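Local structure of 3-polyprenyl-4-hydroxybenzoate decarboxylase and related decarboxylases (Pelotomaculum thermopropionicum, 6H6X) at residues 100-105 / 277-282; 138-143 / 170-175; 88-93 / 213-218. The protein binds prenylated FMN with manganese and potassium ions and, as a UbiD-class enzyme, probably decarboxylates aromatic acids, a reaction usable in reverse to make furandicarboxylic acid. The protein carries 8 engineered substitutions. All blocks are in the same frame, centred on the assembly; numbering follows the deposited sequence.

How the contacts relate
Contacts 1 and 2 both reach the large antiparallel sheet of the Rift-related domain, yet their centres lie 26 Å apart; along the chain, contact 2 falls wholly between the two segments of contact 1. Contact 3 brings the loop after helix 75-87 against helix 210-217, and its nearest atoms come within about 8 Å of contact 2 and about 10 Å of contact 1. The cofactor site relates contacts 2 and 3: the side chain of Phe173 in the former and that of Ile213 in the latter are each about 7 Å from the manganese ion, and Leu170 touches prenylated FMN. Contact 1 is remote from the annotated sites.

Contact 1 (100-105 / 277-282); sequences APVKEC and AVTHRR
Cys105 and His280 form an antiparallel hydrogen-bonded pair in which Cys105 N donates to His280 O over 3.0 Å and His280 N returns a bond of 2.9 Å to Cys105 O. Both side chains leave on the same face of the sheet. His280 has CG between its backbone N and carbonyl carbon (chi1 62°), which brings its ring alongside the cysteine: Cys105 CB stands over one face of the imidazole, 3.8 Å from the ring centroid, in a CH-pi contact, while SG reaches the ring obliquely. A side chain this short suits the place, for it lets the imidazole settle directly on the partner strand.

Just past the end of the strand, Glu104 holds Arg282 by a side-chain-to-backbone bond. Glu104 OE1 takes the backbone N-H of Arg282 with its anti lone pair, at 2.8 Å and a fairly straight 161°. Arg282 bends at chi3, returning NH1 to 3.8 Å from Glu104 OE1; this long salt bridge is one of charges only, because the oxygen lies well out of the guanidinium plane, and the arginine is exposed and poorly ordered.

Thr279, one residue before His280 in the strand, points to the opposite face from the imidazole. Its OG1 donates to Val102 O at 2.8 Å from above the carbonyl plane, tying the short 3-10 segment 101-103 to the strand. Nearby, Pro101 CB lies 3.6 Å above the centre of the Arg281 guanidinium, a flat group that packs well on a proline ring and whose NH2 is hydrogen-bonded to Gly237 O. The arrangement is that of a 3-10 turn leading into strand 105-107, which pairs antiparallel with the end of the long strand 264-280 in the beta domain related to FMN-binding folds.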
# COMPACT_ATOMS: atom_id res chain seq x y z
N ALA B 100 29.91 36.39 0.07
CA ALA B 100 28.69 35.57 0.32
C ALA B 100 28.18 35.08 -1.04
O ALA B 100 27.97 35.88 -1.93
CB ALA B 100 27.58 36.35 1.00
N PRO B 101 28.01 33.77 -1.19
CA PRO B 101 27.69 33.37 -2.57
C PRO B 101 26.41 33.99 -3.17
O PRO B 101 26.39 34.34 -4.36
CB PRO B 101 27.61 31.88 -2.48
CG PRO B 101 28.46 31.51 -1.28
CD PRO B 101 28.31 32.63 -0.31
N VAL B 102 25.39 34.22 -2.36
CA VAL B 102 24.14 34.76 -2.89
C VAL B 102 24.21 36.23 -3.35
O VAL B 102 23.24 36.76 -3.94
CB VAL B 102 22.97 34.54 -1.87
CG1 VAL B 102 23.00 35.58 -0.77
CG2 VAL B 102 21.60 34.57 -2.57
N LYS B 103 25.34 36.90 -3.04
CA LYS B 103 25.58 38.29 -3.44
C LYS B 103 26.41 38.45 -4.73
O LYS B 103 26.60 39.57 -5.18
CB LYS B 103 26.27 39.06 -2.31
CG LYS B 103 25.42 39.19 -1.05
CD LYS B 103 24.17 40.03 -1.25
CE LYS B 103 23.65 40.48 0.11
NZ LYS B 103 22.41 41.30 0.04
N GLU B 104 26.88 37.35 -5.32
CA GLU B 104 27.68 37.37 -6.53
C GLU B 104 27.06 38.21 -7.67
O GLU B 104 27.76 39.04 -8.25
CB GLU B 104 27.96 35.93 -6.97
CG GLU B 104 29.00 35.25 -6.07
CD GLU B 104 29.09 33.73 -6.20
OE1 GLU B 104 28.44 33.10 -7.07
OE2 GLU B 104 29.85 33.15 -5.41
N CYS B 105 25.77 38.02 -7.96
CA CYS B 105 25.02 38.84 -8.92
C CYS B 105 23.85 39.53 -8.21
O CYS B 105 23.14 38.91 -7.44
CB CYS B 105 24.49 37.98 -10.07
SG CYS B 105 25.70 36.84 -10.78
N ALA B 277 14.30 43.71 -5.72
CA ALA B 277 15.60 43.23 -6.11
C ALA B 277 15.67 41.72 -6.14
O ALA B 277 14.89 41.05 -5.49
CB ALA B 277 16.67 43.76 -5.14
N VAL B 278 16.66 41.20 -6.85
CA VAL B 278 16.93 39.82 -6.97
C VAL B 278 18.42 39.68 -6.87
O VAL B 278 19.10 40.36 -7.56
CB VAL B 278 16.53 39.26 -8.36
CG1 VAL B 278 17.03 37.82 -8.53
CG2 VAL B 278 15.02 39.33 -8.56
N THR B 279 18.93 38.76 -6.04
CA THR B 279 20.36 38.44 -6.01
C THR B 279 20.52 36.96 -6.11
O THR B 279 19.66 36.19 -5.67
CB THR B 279 21.10 38.97 -4.72
OG1 THR B 279 20.83 38.14 -3.59
CG2 THR B 279 20.67 40.38 -4.36
N HIS B 280 21.62 36.54 -6.69
CA HIS B 280 21.84 35.14 -6.86
C HIS B 280 23.28 34.80 -6.98
O HIS B 280 24.10 35.65 -7.26
CB HIS B 280 21.02 34.57 -8.05
CG HIS B 280 21.34 35.14 -9.39
ND1 HIS B 280 22.39 34.68 -10.17
CD2 HIS B 280 20.73 36.11 -10.11
CE1 HIS B 280 22.41 35.37 -11.30
NE2 HIS B 280 21.43 36.25 -11.28
N ARG B 281 23.58 33.53 -6.72
CA ARG B 281 24.84 32.98 -7.13
C ARG B 281 25.05 33.09 -8.64
O ARG B 281 24.09 33.06 -9.49
CB ARG B 281 24.92 31.50 -6.81
CG ARG B 281 25.10 31.17 -5.36
CD ARG B 281 25.18 29.69 -5.22
NE ARG B 281 25.23 29.29 -3.84
CZ ARG B 281 26.26 28.68 -3.23
NH1 ARG B 281 27.38 28.37 -3.86
NH2 ARG B 281 26.16 28.37 -1.94
N ARG B 282 26.34 33.16 -8.97
CA ARG B 282 26.80 32.99 -10.32
C ARG B 282 26.37 31.59 -10.73
O ARG B 282 26.70 30.60 -10.04
CB ARG B 282 28.34 33.11 -10.37
CG ARG B 282 28.98 33.04 -11.76
CD ARG B 282 30.42 33.55 -11.76
NE ARG B 282 30.49 34.96 -11.33
CZ ARG B 282 30.88 35.42 -10.12
NH1 ARG B 282 31.29 34.59 -9.13
NH2 ARG B 282 30.86 36.73 -9.91

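Contact 2 (138-143 / 170-175); sequences ARDPDS and LWHFFG
The Asx turn begun by Asp140, where strand 130-139 ends, packs against Phe173 of helix 169-179, the helix whose first residue, His169, is a manganese ligand. Phe173 buries the most surface here. With CG beside its own backbone N (chi1 -69°), its ring lies with one face against the chain at Asp140: Asp140 N lies 3.3 Å above the ring plane toward the rim, and Asp140 CB sits over the same face in a CH-pi contact, 3.8 Å from the centroid. The carboxylate is turned 59° from the ring plane, with OD2 reaching 3.5 Å from Phe173 CE1. At the ring's edge, in its plane, Ala138 O faces Phe173 CE2 at 3.6 Å, where the polarised C-H rim suits a carbonyl oxygen.

Beside the ring, Ala138 CB meets Leu170 CD1 at 4.0 Å; the small alanine lets the strand lie close to the helix. Pro141, next in the chain after Asp140, sets CD against the backbone oxygen of Phe173. Leu170 also touches His151 and the bound prenylated FMN, so this helix residue borders both the contact and the cofactor.

Asp140 is fixed by several bonds. Its OD1 accepts from Asp142 N on the anti lone pair and from Ser143 N from above the carboxylate plane, while OD2 forms a salt bridge with Lys176 of the same helix as Phe173. His172 ND1, 4.1 Å from Asp140 OD2, is buried without a partner in the model.

Within the two segments the contact rests on van der Waals and CH-pi packing, with the Asp140–Lys176 salt bridge adding an ionic tie to the same helix. The carboxylate might slightly favour protonation of His172, an effect that Lys176 would largely offset.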
# COMPACT_ATOMS: atom_id res chain seq x y z
N ALA B 138 10.31 37.31 7.15
CA ALA B 138 9.78 38.63 7.49
C ALA B 138 9.90 38.94 9.00
O ALA B 138 10.11 38.03 9.83
CB ALA B 138 8.34 38.73 7.04
N ARG B 139 9.79 40.22 9.33
CA ARG B 139 9.77 40.65 10.74
C ARG B 139 8.46 41.32 11.13
O ARG B 139 7.84 41.99 10.33
CB ARG B 139 10.95 41.58 11.04
CG ARG B 139 12.27 40.84 11.18
CD ARG B 139 13.42 41.75 11.64
NE ARG B 139 14.68 40.98 11.77
CZ ARG B 139 15.05 40.30 12.86
NH1 ARG B 139 14.33 40.30 13.97
NH2 ARG B 139 16.19 39.61 12.87
N ASP B 140 8.07 41.12 12.39
CA ASP B 140 6.87 41.75 12.95
C ASP B 140 7.17 43.26 13.00
O ASP B 140 8.17 43.71 13.58
CB ASP B 140 6.59 41.17 14.35
CG ASP B 140 5.24 41.59 14.93
OD1 ASP B 140 4.99 42.80 15.01
OD2 ASP B 140 4.43 40.72 15.35
N PRO B 141 6.34 44.06 12.32
CA PRO B 141 6.63 45.49 12.27
C PRO B 141 6.53 46.24 13.63
O PRO B 141 7.09 47.32 13.74
CB PRO B 141 5.63 46.01 11.23
CG PRO B 141 4.47 45.07 11.32
CD PRO B 141 5.04 43.73 11.69
N ASP B 142 5.87 45.66 14.64
CA ASP B 142 5.82 46.24 16.02
C ASP B 142 6.78 45.57 17.01
O ASP B 142 7.49 46.27 17.71
CB ASP B 142 4.40 46.20 16.61
CG ASP B 142 3.37 46.97 15.78
OD1 ASP B 142 3.75 47.92 15.03
OD2 ASP B 142 2.16 46.64 15.86
N SER B 143 6.79 44.24 17.09
CA SER B 143 7.65 43.51 18.05
C SER B 143 9.05 43.16 17.51
O SER B 143 9.93 42.75 18.28
CB SER B 143 6.94 42.24 18.54
OG SER B 143 7.20 41.12 17.72
N LEU B 170 2.72 35.01 9.34
CA LEU B 170 2.93 36.05 8.36
C LEU B 170 1.69 36.94 8.23
O LEU B 170 1.79 38.15 8.08
CB LEU B 170 3.25 35.42 7.02
CG LEU B 170 3.53 36.45 5.92
CD1 LEU B 170 4.70 37.35 6.30
CD2 LEU B 170 3.78 35.74 4.60
N TRP B 171 0.51 36.33 8.25
CA TRP B 171 -0.76 37.08 8.25
C TRP B 171 -0.86 38.07 9.42
O TRP B 171 -1.25 39.23 9.23
CB TRP B 171 -1.91 36.09 8.31
CG TRP B 171 -3.25 36.72 8.24
CD1 TRP B 171 -4.16 36.84 9.26
CD2 TRP B 171 -3.85 37.34 7.09
NE1 TRP B 171 -5.27 37.49 8.81
CE2 TRP B 171 -5.13 37.80 7.49
CE3 TRP B 171 -3.44 37.54 5.76
CZ2 TRP B 171 -6.02 38.46 6.60
CZ3 TRP B 171 -4.32 38.20 4.86
CH2 TRP B 171 -5.60 38.65 5.30
N HIS B 172 -0.50 37.61 10.61
CA HIS B 172 -0.44 38.47 11.77
C HIS B 172 0.47 39.67 11.51
O HIS B 172 0.07 40.80 11.74
CB HIS B 172 0.01 37.70 13.00
CG HIS B 172 -0.25 38.42 14.29
ND1 HIS B 172 0.75 38.93 15.09
CD2 HIS B 172 -1.42 38.75 14.90
CE1 HIS B 172 0.22 39.52 16.14
NE2 HIS B 172 -1.10 39.44 16.04
N PHE B 173 1.67 39.42 10.97
CA PHE B 173 2.60 40.51 10.65
C PHE B 173 2.03 41.45 9.62
O PHE B 173 2.20 42.66 9.73
CB PHE B 173 3.91 40.01 10.06
CG PHE B 173 4.80 39.27 11.01
CD1 PHE B 173 4.40 38.91 12.30
CD2 PHE B 173 6.05 38.87 10.57
CE1 PHE B 173 5.23 38.19 13.13
CE2 PHE B 173 6.90 38.16 11.40
CZ PHE B 173 6.50 37.81 12.68
N PHE B 174 1.45 40.89 8.56
CA PHE B 174 0.97 41.68 7.44
C PHE B 174 -0.22 42.53 7.92
O PHE B 174 -0.32 43.70 7.56
CB PHE B 174 0.55 40.76 6.31
CG PHE B 174 -0.01 41.47 5.12
CD1 PHE B 174 0.70 42.49 4.51
CD2 PHE B 174 -1.25 41.12 4.61
CE1 PHE B 174 0.18 43.16 3.40
CE2 PHE B 174 -1.77 41.79 3.50
CZ PHE B 174 -1.04 42.79 2.88
N GLY B 175 -1.09 41.94 8.73
CA GLY B 175 -2.21 42.64 9.39
C GLY B 175 -1.75 43.94 10.03
O GLY B 175 -2.34 44.99 9.77

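Contact 3 (88-93 / 213-218); sequences NPVPCR and IASALL
Val90 lies across the helix at Ser215 and Ala216, with one methyl for each. Its CG1, anti to the backbone N (chi1 159°), approaches Ser215 CB at 4.0 Å, while CG2 meets Ala216 CB at 3.9 Å. A branched residue suits this place because its two methyls straddle consecutive helix positions, and the small serine and alanine allow the chain to come close: Val90 O is 3.2 Å from Ser215 CB, and Asn88 O lies 3.7 Å from Ala216 CB.

The polar part is weaker. Ser215 OG donates to Pro91 O in a long, weak bond of 3.4 Å, and Cys92 SG lies 3.6 Å from the same hydroxyl oxygen. The stronger partner of Ser215 OG is the backbone N of Leu222, so the hydroxyl links this loop to the chain beyond the helix.

Further out, a backbone hydrogen bond joins Val90 to Glu212, and Pro89 packs beside Glu212 and Val208. The CA–CB bond of Ile213 points away from the loop; its side chain packs on Ala85 and Ala199 and is about 7 Å from both the manganese and the potassium ion. Glu210, a ligand of both, lies in the same helix.

Between the two segments the contact is thus mostly van der Waals with one weak hydrogen bond, while the Val90–Glu212 backbone bond adds a tie to the residue just before Ile213.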
# COMPACT_ATOMS: atom_id res chain seq x y z
N ASN B 88 15.00 24.23 21.69
CA ASN B 88 16.27 24.94 21.92
C ASN B 88 16.87 25.57 20.65
O ASN B 88 17.86 25.08 20.12
CB ASN B 88 17.29 23.97 22.56
CG ASN B 88 16.83 23.50 23.93
OD1 ASN B 88 16.39 22.36 24.08
ND2 ASN B 88 16.88 24.39 24.94
N PRO B 89 16.29 26.67 20.19
CA PRO B 89 16.88 27.33 19.02
C PRO B 89 18.27 27.90 19.30
O PRO B 89 18.58 28.17 20.44
CB PRO B 89 15.92 28.47 18.71
CG PRO B 89 14.69 28.19 19.52
CD PRO B 89 15.12 27.39 20.70
N VAL B 90 19.05 28.10 18.25
CA VAL B 90 20.47 28.47 18.31
C VAL B 90 20.65 29.71 17.45
O VAL B 90 20.22 29.71 16.32
CB VAL B 90 21.33 27.31 17.76
CG1 VAL B 90 22.71 27.75 17.30
CG2 VAL B 90 21.46 26.21 18.80
N PRO B 91 21.31 30.76 17.97
CA PRO B 91 21.45 31.95 17.11
C PRO B 91 22.18 31.70 15.77
O PRO B 91 23.03 30.83 15.64
CB PRO B 91 22.25 32.92 17.98
CG PRO B 91 21.82 32.59 19.38
CD PRO B 91 21.63 31.08 19.38
N CYS B 92 21.76 32.48 14.78
CA CYS B 92 22.40 32.53 13.47
C CYS B 92 23.54 33.53 13.54
O CYS B 92 23.54 34.44 14.38
CB CYS B 92 21.39 32.97 12.40
SG CYS B 92 20.06 31.76 12.17
N ARG B 93 24.49 33.36 12.63
CA ARG B 93 25.61 34.24 12.51
C ARG B 93 25.43 35.17 11.30
O ARG B 93 25.31 34.69 10.17
CB ARG B 93 26.83 33.35 12.29
CG ARG B 93 28.18 34.07 12.32
CD ARG B 93 29.30 33.23 11.69
NE ARG B 93 30.49 33.11 12.53
CZ ARG B 93 30.58 32.35 13.63
NH1 ARG B 93 29.55 31.60 14.05
NH2 ARG B 93 31.72 32.33 14.32
N ILE B 213 15.83 27.68 14.56
CA ILE B 213 15.56 26.26 14.54
C ILE B 213 16.45 25.57 13.51
O ILE B 213 17.09 24.55 13.78
CB ILE B 213 14.06 25.99 14.32
CG1 ILE B 213 13.25 26.56 15.49
CG2 ILE B 213 13.81 24.49 14.25
CD1 ILE B 213 11.78 26.72 15.19
N ALA B 214 16.54 26.15 12.32
CA ALA B 214 17.41 25.59 11.29
C ALA B 214 18.85 25.52 11.76
O ALA B 214 19.52 24.54 11.53
CB ALA B 214 17.33 26.44 10.03
N SER B 215 19.32 26.58 12.38
CA SER B 215 20.65 26.62 13.00
C SER B 215 20.91 25.45 13.95
O SER B 215 21.90 24.79 13.82
CB SER B 215 20.81 27.94 13.78
OG SER B 215 21.76 28.74 13.21
N ALA B 216 19.98 25.18 14.86
CA ALA B 216 20.08 23.98 15.73
C ALA B 216 20.13 22.64 15.02
O ALA B 216 20.66 21.68 15.57
CB ALA B 216 18.95 23.97 16.75
N LEU B 217 19.52 22.53 13.83
CA LEU B 217 19.49 21.24 13.14
C LEU B 217 20.77 21.01 12.36
O LEU B 217 21.12 19.87 12.04
CB LEU B 217 18.31 21.17 12.16
CG LEU B 217 16.87 21.12 12.70
CD1 LEU B 217 15.87 21.20 11.58
CD2 LEU B 217 16.68 19.83 13.45
N LEU B 218 21.45 22.10 12.00
CA LEU B 218 22.62 21.98 11.16
C LEU B 218 23.86 21.73 12.04
O LEU B 218 23.83 22.04 13.24
CB LEU B 218 22.78 23.23 10.32
CG LEU B 218 21.74 23.46 9.25
CD1 LEU B 218 21.78 24.91 8.79
CD2 LEU B 218 21.97 22.54 8.08